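Side-chain contacts in structure-specific endonuclease subunit SLX1 (Candida glabrata, PDB 4XLG), which probably serves as the catalytic subunit of a structure-specific endonuclease that cuts branched DNA close to junctions during repair and recombination: residues Leu15-Ile19 against Ser20-Ser24; Thr30-Pro33 against Val34-Leu37; Phe133-Lys136 against Val137-Trp141; Asn173-Ile176 against Asp177-Met180; Asn186-Leu189 against Val190-Tyr194. The protein carries 1 engineered substitution. All blocks are in the same frame, centred on the assembly; numbering follows the deposited sequence.

Contact 1: residues Leu15-Ile19 against Ser20-Ser24; sequences LLQSI and SKRQS
Q17 and R22 lie flat against each other, the amide of Q17 laid over one face of the R22 guanidinium with the two planes 24° apart. NE2 of Q17 sits off-centre above that face, toward its rim. The same NE2 donates to the backbone O of R22 at 2.9 Å, in the carbonyl plane and on a lone pair, so one amide both stacks on R22 and bonds to its main chain. R22 reaches this place because its chain bends at chi3 (61°), which brings NH1 to within 3.2 Å of I19 O in a hydrogen bond tilted out of both planes. Two waters lie at the guanidinium edge, one bridging OE1 of Q17 and NH2 of R22 and one accepting a hydrogen bond from NH1; a third accepts from NE2 of Q17 and, weakly, from NH2. On the other side of the strand, S18 OG accepts from K21 N at 3.0 Å and is also bonded to T57 O. S18 N donates to S24 O at 2.9 Å, holding the ends of the excursion together. K21-S24 forms a type I beta turn within the beta hairpin of strands 12-18 and 25-30 in the GIY-YIG nuclease domain.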
loop_
_atom_site.group_PDB
_atom_site.type_symbol
_atom_site.label_atom_id
_atom_site.label_comp_id
_atom_site.label_asym_id
_atom_site.label_seq_id
_atom_site.Cartn_x
_atom_site.Cartn_y
_atom_site.Cartn_z
ATOM N N LEU B 15 -0.257 10.965 -9.819
ATOM C CA LEU B 15 0.471 11.744 -10.831
ATOM C C LEU B 15 -0.530 12.666 -11.545
ATOM O O LEU B 15 -1.575 12.190 -12.034
ATOM C CB LEU B 15 1.128 10.791 -11.843
ATOM C CG LEU B 15 1.805 11.476 -13.050
ATOM C CD1 LEU B 15 2.998 12.358 -12.594
ATOM C CD2 LEU B 15 2.229 10.414 -14.101
ATOM N N LEU B 16 -0.229 13.962 -11.544
ATOM C CA LEU B 16 -1.060 14.950 -12.257
ATOM C C LEU B 16 -0.312 15.344 -13.509
ATOM O O LEU B 16 0.904 15.404 -13.512
ATOM C CB LEU B 16 -1.291 16.227 -11.433
ATOM C CG LEU B 16 -1.792 16.047 -9.993
ATOM C CD1 LEU B 16 -1.969 17.515 -9.380
ATOM C CD2 LEU B 16 -3.120 15.206 -10.009
ATOM N N GLN B 17 -1.073 15.617 -14.558
ATOM C CA GLN B 17 -0.532 16.193 -15.772
ATOM C C GLN B 17 -1.375 17.410 -16.098
ATOM O O GLN B 17 -2.583 17.305 -16.198
ATOM C CB GLN B 17 -0.599 15.174 -16.910
ATOM C CG GLN B 17 0.005 15.759 -18.257
ATOM C CD GLN B 17 -0.027 14.716 -19.393
ATOM O OE1 GLN B 17 -0.664 13.654 -19.272
ATOM N NE2 GLN B 17 0.644 15.030 -20.478
ATOM N N SER B 18 -0.743 18.568 -16.264
ATOM C CA SER B 18 -1.531 19.769 -16.589
ATOM C C SER B 18 -2.322 19.560 -17.887
ATOM O O SER B 18 -1.795 19.025 -18.908
ATOM C CB SER B 18 -0.583 20.986 -16.706
ATOM O OG SER B 18 -1.314 22.111 -17.225
ATOM N N ILE B 19 -3.585 19.995 -17.903
ATOM C CA ILE B 19 -4.337 19.805 -19.158
ATOM C C ILE B 19 -3.837 20.697 -20.277
ATOM O O ILE B 19 -3.643 20.246 -21.405
ATOM C CB ILE B 19 -5.868 20.012 -18.871
ATOM C CG1 ILE B 19 -6.281 18.861 -17.936
ATOM C CG2 ILE B 19 -6.717 19.992 -20.173
ATOM C CD1 ILE B 19 -7.644 19.189 -17.166
ATOM N N SER B 20 -3.577 21.947 -19.972
ATOM C CA SER B 20 -3.089 22.879 -21.002
ATOM C C SER B 20 -1.570 22.744 -21.199
ATOM O O SER B 20 -1.090 22.864 -22.332
ATOM C CB SER B 20 -3.468 24.330 -20.602
ATOM O OG SER B 20 -3.071 25.276 -21.586
ATOM N N LYS B 21 -0.808 22.592 -20.112
ATOM C CA LYS B 21 0.685 22.624 -20.226
ATOM C C LYS B 21 1.122 21.170 -20.120
ATOM O O LYS B 21 1.426 20.669 -19.056
ATOM C CB LYS B 21 1.307 23.488 -19.098
ATOM C CG LYS B 21 0.943 24.944 -19.375
ATOM C CD LYS B 21 1.562 25.998 -18.423
ATOM C CE LYS B 21 2.918 26.331 -18.788
ATOM N NZ LYS B 21 3.333 27.639 -18.146
ATOM N N ARG B 22 1.139 20.486 -21.259
ATOM C CA ARG B 22 1.112 19.038 -21.153
ATOM C C ARG B 22 2.460 18.420 -20.754
ATOM O O ARG B 22 2.492 17.222 -20.491
ATOM C CB ARG B 22 0.651 18.462 -22.457
ATOM C CG ARG B 22 -0.778 19.020 -22.667
ATOM C CD ARG B 22 -1.463 18.186 -23.598
ATOM N NE ARG B 22 -1.609 16.798 -23.173
ATOM C CZ ARG B 22 -2.248 16.365 -22.084
ATOM N NH1 ARG B 22 -2.704 17.201 -21.184
ATOM N NH2 ARG B 22 -2.397 15.056 -21.889
ATOM N N GLN B 23 3.527 19.226 -20.710
ATOM C CA GLN B 23 4.815 18.744 -20.142
ATOM C C GLN B 23 4.928 19.029 -18.648
ATOM O O GLN B 23 5.957 18.717 -18.061
ATOM C CB GLN B 23 6.029 19.362 -20.883
ATOM C CG GLN B 23 5.943 19.008 -22.346
ATOM C CD GLN B 23 7.011 19.689 -23.218
ATOM O OE1 GLN B 23 8.184 19.477 -23.022
ATOM N NE2 GLN B 23 6.581 20.494 -24.182
ATOM N N SER B 24 3.894 19.604 -18.021
ATOM C CA SER B 24 3.934 19.841 -16.548
ATOM C C SER B 24 3.262 18.715 -15.793
ATOM O O SER B 24 2.121 18.351 -16.078
ATOM C CB SER B 24 3.262 21.171 -16.106
ATOM O OG SER B 24 3.977 22.315 -16.669
HETATM O O HOH W 1 -3.241 12.984 -20.189
HETATM O O HOH W 2 -3.655 16.288 -19.021
HETATM O O HOH W 3 0.201 13.747 -23.159
#

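Contact 2: residues Thr30-Pro33 against Val34-Leu37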
loop_
_atom_site.group_PDB
_atom_site.type_symbol
_atom_site.label_atom_id
_atom_site.label_comp_id
_atom_site.label_asym_id
_atom_site.label_seq_id
_atom_site.Cartn_x
_atom_site.Cartn_y
_atom_site.Cartn_z
ATOM N N THR B 30 -2.047 11.293 -0.836
ATOM C CA THR B 30 -3.250 11.786 -0.138
ATOM C C THR B 30 -4.162 10.648 0.339
ATOM O O THR B 30 -4.267 9.636 -0.332
ATOM C CB THR B 30 -4.118 12.725 -1.096
ATOM O OG1 THR B 30 -5.236 13.262 -0.370
ATOM C CG2 THR B 30 -4.601 11.977 -2.358
ATOM N N PRO B 31 -4.911 10.908 1.404
ATOM C CA PRO B 31 -5.979 9.959 1.787
ATOM C C PRO B 31 -7.311 10.268 1.063
ATOM O O PRO B 31 -8.259 9.496 1.226
ATOM C CB PRO B 31 -6.139 10.197 3.310
ATOM C CG PRO B 31 -5.869 11.675 3.455
ATOM C CD PRO B 31 -4.679 11.946 2.441
ATOM N N ASN B 32 -7.407 11.395 0.339
ATOM C CA ASN B 32 -8.645 11.772 -0.329
ATOM C C ASN B 32 -8.260 12.503 -1.620
ATOM O O ASN B 32 -8.047 13.710 -1.607
ATOM C CB ASN B 32 -9.533 12.669 0.548
ATOM C CG ASN B 32 -10.853 13.031 -0.120
ATOM O OD1 ASN B 32 -10.987 12.965 -1.348
ATOM N ND2 ASN B 32 -11.815 13.446 0.679
ATOM N N PRO B 33 -8.228 11.759 -2.707
ATOM C CA PRO B 33 -7.754 12.333 -3.984
ATOM C C PRO B 33 -8.766 13.300 -4.591
ATOM O O PRO B 33 -8.340 14.155 -5.405
ATOM C CB PRO B 33 -7.544 11.089 -4.882
ATOM C CG PRO B 33 -8.622 10.079 -4.354
ATOM C CD PRO B 33 -8.585 10.329 -2.816
ATOM N N VAL B 34 -10.063 13.189 -4.242
ATOM C CA VAL B 34 -11.040 14.109 -4.801
ATOM C C VAL B 34 -10.831 15.519 -4.203
ATOM O O VAL B 34 -10.697 16.528 -4.926
ATOM C CB VAL B 34 -12.515 13.624 -4.516
ATOM C CG1 VAL B 34 -13.471 14.660 -5.141
ATOM C CG2 VAL B 34 -12.686 12.194 -5.156
ATOM N N ARG B 35 -10.789 15.561 -2.847
ATOM C CA ARG B 35 -10.565 16.811 -2.152
ATOM C C ARG B 35 -9.193 17.414 -2.579
ATOM O O ARG B 35 -9.063 18.637 -2.835
ATOM C CB ARG B 35 -10.580 16.554 -0.650
ATOM C CG ARG B 35 -10.404 17.837 0.154
ATOM C CD ARG B 35 -10.710 17.521 1.644
ATOM N NE ARG B 35 -10.697 18.825 2.288
ATOM C CZ ARG B 35 -9.576 19.372 2.743
ATOM N NH1 ARG B 35 -9.596 20.592 3.287
ATOM N NH2 ARG B 35 -8.449 18.654 2.687
ATOM N N ARG B 36 -8.213 16.526 -2.690
ATOM C CA ARG B 36 -6.845 16.998 -3.053
ATOM C C ARG B 36 -6.831 17.595 -4.443
ATOM O O ARG B 36 -6.219 18.645 -4.682
ATOM C CB ARG B 36 -5.853 15.862 -2.988
ATOM C CG ARG B 36 -4.387 16.260 -3.425
ATOM C CD ARG B 36 -3.821 17.398 -2.568
ATOM N NE ARG B 36 -3.756 16.989 -1.161
ATOM C CZ ARG B 36 -2.844 16.156 -0.683
ATOM N NH1 ARG B 36 -2.925 15.786 0.602
ATOM N NH2 ARG B 36 -1.815 15.742 -1.426
ATOM N N LEU B 37 -7.472 16.917 -5.394
ATOM C CA LEU B 37 -7.507 17.485 -6.735
ATOM C C LEU B 37 -8.253 18.825 -6.761
ATOM O O LEU B 37 -7.821 19.754 -7.444
ATOM C CB LEU B 37 -8.124 16.441 -7.700
ATOM C CG LEU B 37 -8.107 16.798 -9.187
ATOM C CD1 LEU B 37 -6.666 17.102 -9.678
ATOM C CD2 LEU B 37 -8.715 15.546 -9.912
#
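N32 caps the N-terminus of helix 33-41 in the GIY-YIG domain, its OD1 reaching forward to the first turn to meet R35 N at 3.0 Å. That bond is nearly straight at the hydrogen, 174°, yet the N-H comes from above the amide plane of N32 and uses no lone pair. V34 N also approaches OD1, but at a poor angle, and its bond is weak. CG of N32 stands anti to the backbone N (chi1 -178°), which carries the amide forward to lie against R35, with CG of N32 3.6 Å from CB of R35. The close side of the contact is just beneath: N32 O receives R36 N, P33 O receives L37 N, and the buried P33, V34 and L37 face the sheet and helix 176-213. R36 belongs here too, folding back with bends at chi2 and chi3 until the buried T30 lies over one face of its guanidinium. NH2 of R36 bonds to S29 O and to Y14 OH, which fixes how that group is turned. T30 also starts an ST turn, accepting N32 N on OG1 at 2.9 Å. The outer side is looser, and there R35 runs out extended from the cap into solvent. Above the guanidinium plane of R36, T30 CB stands 3.5 Å away, offset toward the rim.

Contact 3: residues Phe133-Lys136 against Val137-Trp141; sequences FNQK and VEEIW
This is a local contact at the start of helix 135-143, where the chain leaves strand 129-132, led by the side chain of N134, which meets the backbone N-H and the CG2 methyl of V137. OD1 of N134 accepts from V137 N at 3.0 Å, with the N-H tilted 24° from the amide plane, and takes a weaker bond from K136 N. N134 is thus the N-cap of the helix. Its CG stands anti to the backbone N (chi1 -176°), and the side chain crosses that of V137 at about a right angle, OD1 lying 3.7 Å from CG2 of V137. The other end of the amide is held as well, since ND2 bonds to E61 OE2 and T169 O. Behind the cap the first helical turn closes through E138 N to N134 O at 3.0 Å and E139 N to Q135 O at 2.9 Å. I140 N donates to K136 O at 3.1 Å, and CG1 of I140 lies 3.4 Å from the same K136 O. The I140 side chain packs on H108 and L111 of helix 107-118.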
loop_
_atom_site.group_PDB
_atom_site.type_symbol
_atom_site.label_atom_id
_atom_site.label_comp_id
_atom_site.label_asym_id
_atom_site.label_seq_id
_atom_site.Cartn_x
_atom_site.Cartn_y
_atom_site.Cartn_z
ATOM N N PHE B 133 -6.531 6.745 -14.926
ATOM C CA PHE B 133 -7.754 7.459 -15.255
ATOM C C PHE B 133 -7.746 7.889 -16.699
ATOM O O PHE B 133 -8.743 8.435 -17.228
ATOM C CB PHE B 133 -7.880 8.702 -14.397
ATOM C CG PHE B 133 -7.944 8.400 -12.924
ATOM C CD1 PHE B 133 -9.151 7.883 -12.372
ATOM C CD2 PHE B 133 -6.825 8.618 -12.100
ATOM C CE1 PHE B 133 -9.228 7.620 -10.989
ATOM C CE2 PHE B 133 -6.887 8.364 -10.697
ATOM C CZ PHE B 133 -8.100 7.867 -10.141
ATOM N N ASN B 134 -6.598 7.686 -17.330
ATOM C CA ASN B 134 -6.446 8.077 -18.745
ATOM C C ASN B 134 -5.854 6.903 -19.497
ATOM O O ASN B 134 -4.799 6.375 -19.103
ATOM C CB ASN B 134 -5.543 9.330 -18.894
ATOM C CG ASN B 134 -5.457 9.816 -20.358
ATOM O OD1 ASN B 134 -4.869 9.140 -21.208
ATOM N ND2 ASN B 134 -6.083 10.979 -20.658
ATOM N N GLN B 135 -6.538 6.458 -20.540
ATOM C CA GLN B 135 -6.137 5.266 -21.283
ATOM C C GLN B 135 -4.878 5.489 -22.132
ATOM O O GLN B 135 -4.107 4.551 -22.355
ATOM C CB GLN B 135 -7.289 4.789 -22.185
ATOM C CG GLN B 135 -6.955 3.582 -23.085
ATOM C CD GLN B 135 -6.421 3.977 -24.457
ATOM O OE1 GLN B 135 -6.815 4.996 -25.023
ATOM N NE2 GLN B 135 -5.514 3.165 -24.994
ATOM N N LYS B 136 -4.699 6.710 -22.671
ATOM C CA LYS B 136 -3.474 6.970 -23.421
ATOM C C LYS B 136 -2.257 6.911 -22.495
ATOM O O LYS B 136 -1.176 6.433 -22.919
ATOM C CB LYS B 136 -3.518 8.320 -24.163
ATOM C CG LYS B 136 -4.526 8.302 -25.294
ATOM C CD LYS B 136 -4.035 7.403 -26.448
ATOM C CE LYS B 136 -5.096 7.232 -27.520
ATOM N NZ LYS B 136 -4.593 6.393 -28.685
ATOM N N VAL B 137 -2.417 7.362 -21.254
ATOM C CA VAL B 137 -1.330 7.274 -20.281
ATOM C C VAL B 137 -1.083 5.796 -19.935
ATOM O O VAL B 137 0.080 5.328 -19.864
ATOM C CB VAL B 137 -1.655 8.096 -19.001
ATOM C CG1 VAL B 137 -0.611 7.815 -17.877
ATOM C CG2 VAL B 137 -1.686 9.630 -19.355
ATOM N N GLU B 138 -2.166 5.052 -19.709
ATOM C CA GLU B 138 -2.029 3.594 -19.472
ATOM C C GLU B 138 -1.267 2.878 -20.631
ATOM O O GLU B 138 -0.439 1.967 -20.397
ATOM C CB GLU B 138 -3.432 2.956 -19.285
ATOM C CG GLU B 138 -3.383 1.459 -18.979
ATOM C CD GLU B 138 -3.783 0.581 -20.151
ATOM O OE1 GLU B 138 -4.292 1.095 -21.174
ATOM O OE2 GLU B 138 -3.571 -0.644 -20.051
ATOM N N GLU B 139 -1.559 3.269 -21.881
ATOM C CA GLU B 139 -0.917 2.633 -23.019
ATOM C C GLU B 139 0.584 2.929 -23.039
ATOM O O GLU B 139 1.388 2.050 -23.365
ATOM C CB GLU B 139 -1.560 3.087 -24.328
ATOM C CG GLU B 139 -2.936 2.499 -24.579
ATOM C CD GLU B 139 -3.500 2.928 -25.918
ATOM O OE1 GLU B 139 -2.725 3.026 -26.897
ATOM O OE2 GLU B 139 -4.713 3.178 -25.994
ATOM N N ILE B 140 0.956 4.159 -22.694
ATOM C CA ILE B 140 2.382 4.501 -22.645
ATOM C C ILE B 140 3.061 3.683 -21.542
ATOM O O ILE B 140 4.156 3.162 -21.726
ATOM C CB ILE B 140 2.619 6.000 -22.362
ATOM C CG1 ILE B 140 2.176 6.862 -23.557
ATOM C CG2 ILE B 140 4.093 6.231 -22.014
ATOM C CD1 ILE B 140 2.093 8.355 -23.225
ATOM N N TRP B 141 2.385 3.542 -20.404
ATOM C CA TRP B 141 2.968 2.731 -19.324
ATOM C C TRP B 141 3.140 1.281 -19.772
ATOM O O TRP B 141 4.196 0.648 -19.566
ATOM C CB TRP B 141 2.111 2.798 -18.044
ATOM C CG TRP B 141 2.608 1.805 -16.967
ATOM C CD1 TRP B 141 3.638 2.017 -16.072
ATOM C CD2 TRP B 141 2.130 0.481 -16.709
ATOM N NE1 TRP B 141 3.824 0.901 -15.289
ATOM C CE2 TRP B 141 2.918 -0.054 -15.655
ATOM C CE3 TRP B 141 1.107 -0.308 -17.256
ATOM C CZ2 TRP B 141 2.700 -1.333 -15.129
ATOM C CZ3 TRP B 141 0.922 -1.581 -16.749
ATOM C CH2 TRP B 141 1.705 -2.075 -15.700
#

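Contact 4: residues Asn173-Ile176 against Asp177-Met180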
loop_
_atom_site.group_PDB
_atom_site.type_symbol
_atom_site.label_atom_id
_atom_site.label_comp_id
_atom_site.label_asym_id
_atom_site.label_seq_id
_atom_site.Cartn_x
_atom_site.Cartn_y
_atom_site.Cartn_z
ATOM N N ASN B 173 -7.124 20.281 -25.667
ATOM C CA ASN B 173 -6.975 21.462 -24.782
ATOM C C ASN B 173 -6.991 22.746 -25.607
ATOM O O ASN B 173 -6.458 23.767 -25.187
ATOM C CB ASN B 173 -5.686 21.356 -23.950
ATOM C CG ASN B 173 -4.450 21.255 -24.842
ATOM O OD1 ASN B 173 -4.534 21.435 -26.063
ATOM N ND2 ASN B 173 -3.293 20.992 -24.231
ATOM N N ASP B 174 -7.655 22.687 -26.781
ATOM C CA ASP B 174 -7.593 23.817 -27.699
ATOM C C ASP B 174 -8.432 24.999 -27.223
ATOM O O ASP B 174 -8.226 26.113 -27.674
ATOM C CB ASP B 174 -8.112 23.458 -29.126
ATOM C CG ASP B 174 -7.189 22.532 -29.883
ATOM O OD1 ASP B 174 -6.155 22.082 -29.343
ATOM O OD2 ASP B 174 -7.527 22.253 -31.037
ATOM N N THR B 175 -9.450 24.740 -26.407
ATOM C CA THR B 175 -10.347 25.821 -26.006
ATOM C C THR B 175 -10.623 25.696 -24.517
ATOM O O THR B 175 -10.400 24.663 -23.939
ATOM C CB THR B 175 -11.695 25.793 -26.728
ATOM O OG1 THR B 175 -12.487 24.671 -26.272
ATOM C CG2 THR B 175 -11.490 25.675 -28.280
ATOM N N ILE B 176 -11.145 26.772 -23.971
ATOM C CA ILE B 176 -11.527 26.811 -22.552
ATOM C C ILE B 176 -12.564 25.722 -22.260
ATOM O O ILE B 176 -12.458 24.959 -21.261
ATOM C CB ILE B 176 -12.069 28.195 -22.180
ATOM C CG1 ILE B 176 -10.900 29.209 -22.210
ATOM C CG2 ILE B 176 -12.717 28.101 -20.756
ATOM C CD1 ILE B 176 -11.355 30.667 -22.156
ATOM N N ASP B 177 -13.585 25.639 -23.112
ATOM C CA ASP B 177 -14.587 24.579 -22.888
ATOM C C ASP B 177 -14.009 23.147 -22.946
ATOM O O ASP B 177 -14.455 22.259 -22.211
ATOM C CB ASP B 177 -15.717 24.736 -23.916
ATOM C CG ASP B 177 -16.675 25.875 -23.540
ATOM O OD1 ASP B 177 -16.495 26.492 -22.457
ATOM O OD2 ASP B 177 -17.608 26.122 -24.314
ATOM N N ASP B 178 -13.100 22.900 -23.889
ATOM C CA ASP B 178 -12.442 21.583 -23.954
ATOM C C ASP B 178 -11.660 21.286 -22.700
ATOM O O ASP B 178 -11.683 20.159 -22.210
ATOM C CB ASP B 178 -11.492 21.501 -25.194
ATOM C CG ASP B 178 -12.291 21.437 -26.504
ATOM O OD1 ASP B 178 -13.139 20.561 -26.613
ATOM O OD2 ASP B 178 -12.092 22.270 -27.401
ATOM N N ILE B 179 -10.965 22.284 -22.162
ATOM C CA ILE B 179 -10.138 22.113 -20.984
ATOM C C ILE B 179 -11.043 21.800 -19.785
ATOM O O ILE B 179 -10.784 20.879 -18.978
ATOM C CB ILE B 179 -9.294 23.415 -20.718
ATOM C CG1 ILE B 179 -8.225 23.540 -21.818
ATOM C CG2 ILE B 179 -8.651 23.373 -19.268
ATOM C CD1 ILE B 179 -7.491 24.909 -21.774
ATOM N N MET B 180 -12.133 22.547 -19.669
ATOM C CA MET B 180 -13.120 22.365 -18.569
ATOM C C MET B 180 -13.754 21.001 -18.623
ATOM O O MET B 180 -14.007 20.379 -17.600
ATOM C CB MET B 180 -14.246 23.397 -18.642
ATOM C CG MET B 180 -13.770 24.834 -18.538
ATOM S SD MET B 180 -15.039 26.071 -18.186
ATOM C CE MET B 180 -16.361 25.049 -17.482
#
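T175 and D178 exchange two hydrogen bonds through a single hydroxyl. OG1 of T175 accepts the backbone N-H of D178 at 3.0 Å, with an angle of 165° at the hydrogen, and donates its own proton to OD2 of D178 at 2.7 Å. That carboxylate oxygen is met from above its plane, 55° out of it. Both bonds depend on OG1 sitting between the backbone N and the carbonyl carbon of T175 (chi1 70°), which turns it toward the helix. T175 is therefore the N-cap of helix 176-213, its hydroxyl serving an amide of the first turn that has no helical carbonyl before it. A negative carboxylate at this end would probably also be favoured by the helix dipole. The carbonyls that follow are used in turn: T175 O takes I179 N at 3.0 Å, and I176 O takes M180 N at 2.9 Å. Ahead of the cap, N173 gives its ND2 to I19 O, tying this loop to the hairpin turn, while CB of N173 rests 4.0 Å from CG1 of I179. The same CG1 of I179 lies 3.2 Å from T175 O, and the I179 side chain packs on I19 and P59.

Contact 5: residues Asn186-Leu189 against Val190-Tyr194; sequences NMEL and VQNLY
N186 O accepts from V190 N at 3.0 Å, and CG2 of V190 packs 3.4 Å from the same N186 O. The amide of N186 turns to the sheet instead: OD1 bonds to M62 N, a backbone amide of strand 60-67. One residue on, M187 sends its side chain away from the following turn toward L37 of helix 33-41, but its O receives Q191 N at 2.8 Å, and CB of Q191 lies 3.4 Å from M187 O. The polar end of Q191 is occupied further along, where OE1 bonds to S195 OG. E188 is on the outer, exposed face. Its chain leaves with CG anti to the backbone N (chi1 -170°) and then bends at chi2, which carries the carboxylate forward alongside the next turn; OE1 of E188 comes within 4.1 Å of CB of Q191, and the E188 carboxylate and the Q191 amide stand 40° apart. E188 O takes N192 N at 2.8 Å. L189 closes the segment on the buried side, accepting L193 N on its O at 3.1 Å, while the side chains of L189 and L193 both reach F133. The helix is amphipathic, with N186, L189 and V190 inward and E188 and N192 outward; it is part of the first half of the long helix 176-213, whose inner face packs on strand 60-67 and helix 33-41 of the nuclease domain.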
loop_
_atom_site.group_PDB
_atom_site.type_symbol
_atom_site.label_atom_id
_atom_site.label_comp_id
_atom_site.label_asym_id
_atom_site.label_seq_id
_atom_site.Cartn_x
_atom_site.Cartn_y
_atom_site.Cartn_z
ATOM N N ASN B 186 -12.575 14.057 -15.673
ATOM C CA ASN B 186 -11.538 13.444 -14.839
ATOM C C ASN B 186 -11.963 13.450 -13.354
ATOM O O ASN B 186 -11.787 12.461 -12.650
ATOM C CB ASN B 186 -10.221 14.196 -15.032
ATOM C CG ASN B 186 -9.087 13.695 -14.099
ATOM O OD1 ASN B 186 -8.613 14.428 -13.231
ATOM N ND2 ASN B 186 -8.624 12.454 -14.352
ATOM N N MET B 187 -12.549 14.540 -12.884
ATOM C CA MET B 187 -13.009 14.593 -11.455
ATOM C C MET B 187 -14.002 13.464 -11.191
ATOM O O MET B 187 -13.961 12.851 -10.115
ATOM C CB MET B 187 -13.729 15.931 -11.124
ATOM C CG MET B 187 -12.735 17.081 -10.925
ATOM S SD MET B 187 -11.732 16.844 -9.363
ATOM C CE MET B 187 -12.944 16.843 -8.094
ATOM N N GLU B 188 -14.882 13.234 -12.140
ATOM C CA GLU B 188 -15.940 12.222 -11.948
ATOM C C GLU B 188 -15.243 10.835 -11.859
ATOM O O GLU B 188 -15.632 9.979 -11.051
ATOM C CB GLU B 188 -16.994 12.238 -13.085
ATOM C CG GLU B 188 -18.125 11.362 -12.665
ATOM C CD GLU B 188 -18.791 11.953 -11.402
ATOM O OE1 GLU B 188 -19.002 11.239 -10.376
ATOM O OE2 GLU B 188 -19.046 13.178 -11.439
ATOM N N LEU B 189 -14.225 10.599 -12.709
ATOM C CA LEU B 189 -13.507 9.303 -12.656
ATOM C C LEU B 189 -12.804 9.091 -11.306
ATOM O O LEU B 189 -12.764 7.964 -10.772
ATOM C CB LEU B 189 -12.441 9.205 -13.779
ATOM C CG LEU B 189 -13.063 9.284 -15.171
ATOM C CD1 LEU B 189 -11.876 9.278 -16.233
ATOM C CD2 LEU B 189 -13.976 8.134 -15.476
ATOM N N VAL B 190 -12.199 10.163 -10.788
ATOM C CA VAL B 190 -11.451 10.084 -9.526
ATOM C C VAL B 190 -12.492 9.839 -8.394
ATOM O O VAL B 190 -12.273 8.981 -7.505
ATOM C CB VAL B 190 -10.633 11.368 -9.239
ATOM C CG1 VAL B 190 -10.007 11.342 -7.793
ATOM C CG2 VAL B 190 -9.477 11.534 -10.283
ATOM N N GLN B 191 -13.586 10.579 -8.442
ATOM C CA GLN B 191 -14.689 10.366 -7.441
ATOM C C GLN B 191 -15.163 8.936 -7.480
ATOM O O GLN B 191 -15.341 8.276 -6.415
ATOM C CB GLN B 191 -15.856 11.341 -7.733
ATOM C CG GLN B 191 -17.004 11.210 -6.691
ATOM C CD GLN B 191 -16.570 11.844 -5.355
ATOM O OE1 GLN B 191 -16.265 11.134 -4.358
ATOM N NE2 GLN B 191 -16.628 13.151 -5.307
ATOM N N ASN B 192 -15.409 8.422 -8.685
ATOM C CA ASN B 192 -15.952 7.065 -8.773
ATOM C C ASN B 192 -15.046 6.030 -8.151
ATOM O O ASN B 192 -15.525 5.189 -7.346
ATOM C CB ASN B 192 -16.233 6.691 -10.233
ATOM C CG ASN B 192 -17.435 7.441 -10.788
ATOM O OD1 ASN B 192 -18.189 8.078 -10.028
ATOM N ND2 ASN B 192 -17.595 7.411 -12.125
ATOM N N LEU B 193 -13.743 6.095 -8.469
ATOM C CA LEU B 193 -12.783 5.139 -7.918
ATOM C C LEU B 193 -12.733 5.264 -6.382
ATOM O O LEU B 193 -12.803 4.255 -5.668
ATOM C CB LEU B 193 -11.363 5.357 -8.483
ATOM C CG LEU B 193 -10.291 4.454 -7.803
ATOM C CD1 LEU B 193 -10.482 2.966 -8.182
ATOM C CD2 LEU B 193 -8.887 4.899 -8.106
ATOM N N TYR B 194 -12.641 6.499 -5.887
ATOM C CA TYR B 194 -12.471 6.713 -4.447
ATOM C C TYR B 194 -13.721 6.255 -3.658
ATOM O O TYR B 194 -13.622 5.505 -2.672
ATOM C CB TYR B 194 -12.229 8.186 -4.187
ATOM C CG TYR B 194 -12.025 8.590 -2.757
ATOM C CD1 TYR B 194 -11.019 7.979 -1.977
ATOM C CD2 TYR B 194 -12.727 9.658 -2.215
ATOM C CE1 TYR B 194 -10.775 8.389 -0.677
ATOM C CE2 TYR B 194 -12.485 10.083 -0.894
ATOM C CZ TYR B 194 -11.490 9.440 -0.156
ATOM O OH TYR B 194 -11.225 9.900 1.081
#

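Along the chain the contacts come in numerical order. Contacts 1 and 2 belong to the GIY-YIG domain, at the 12-18/25-30 hairpin and the start of helix 33-41, their centres about 17 Å apart. Contact 3 opens helix 135-143 after strand 129-132 of the mixed five-stranded sheet that also holds strands 12-18 and 25-30. Contacts 4 and 5 share helix 176-213, its N-terminus and a stretch further on, with centres about 19 Å apart. This helix ties the set together: contact 4 meets contact 1 at I19, while contact 5 touches contact 2 through Y194 and contact 3 through F133. The long helix thus braces the nuclease sheet on its way toward the zinc-binding part of the chain.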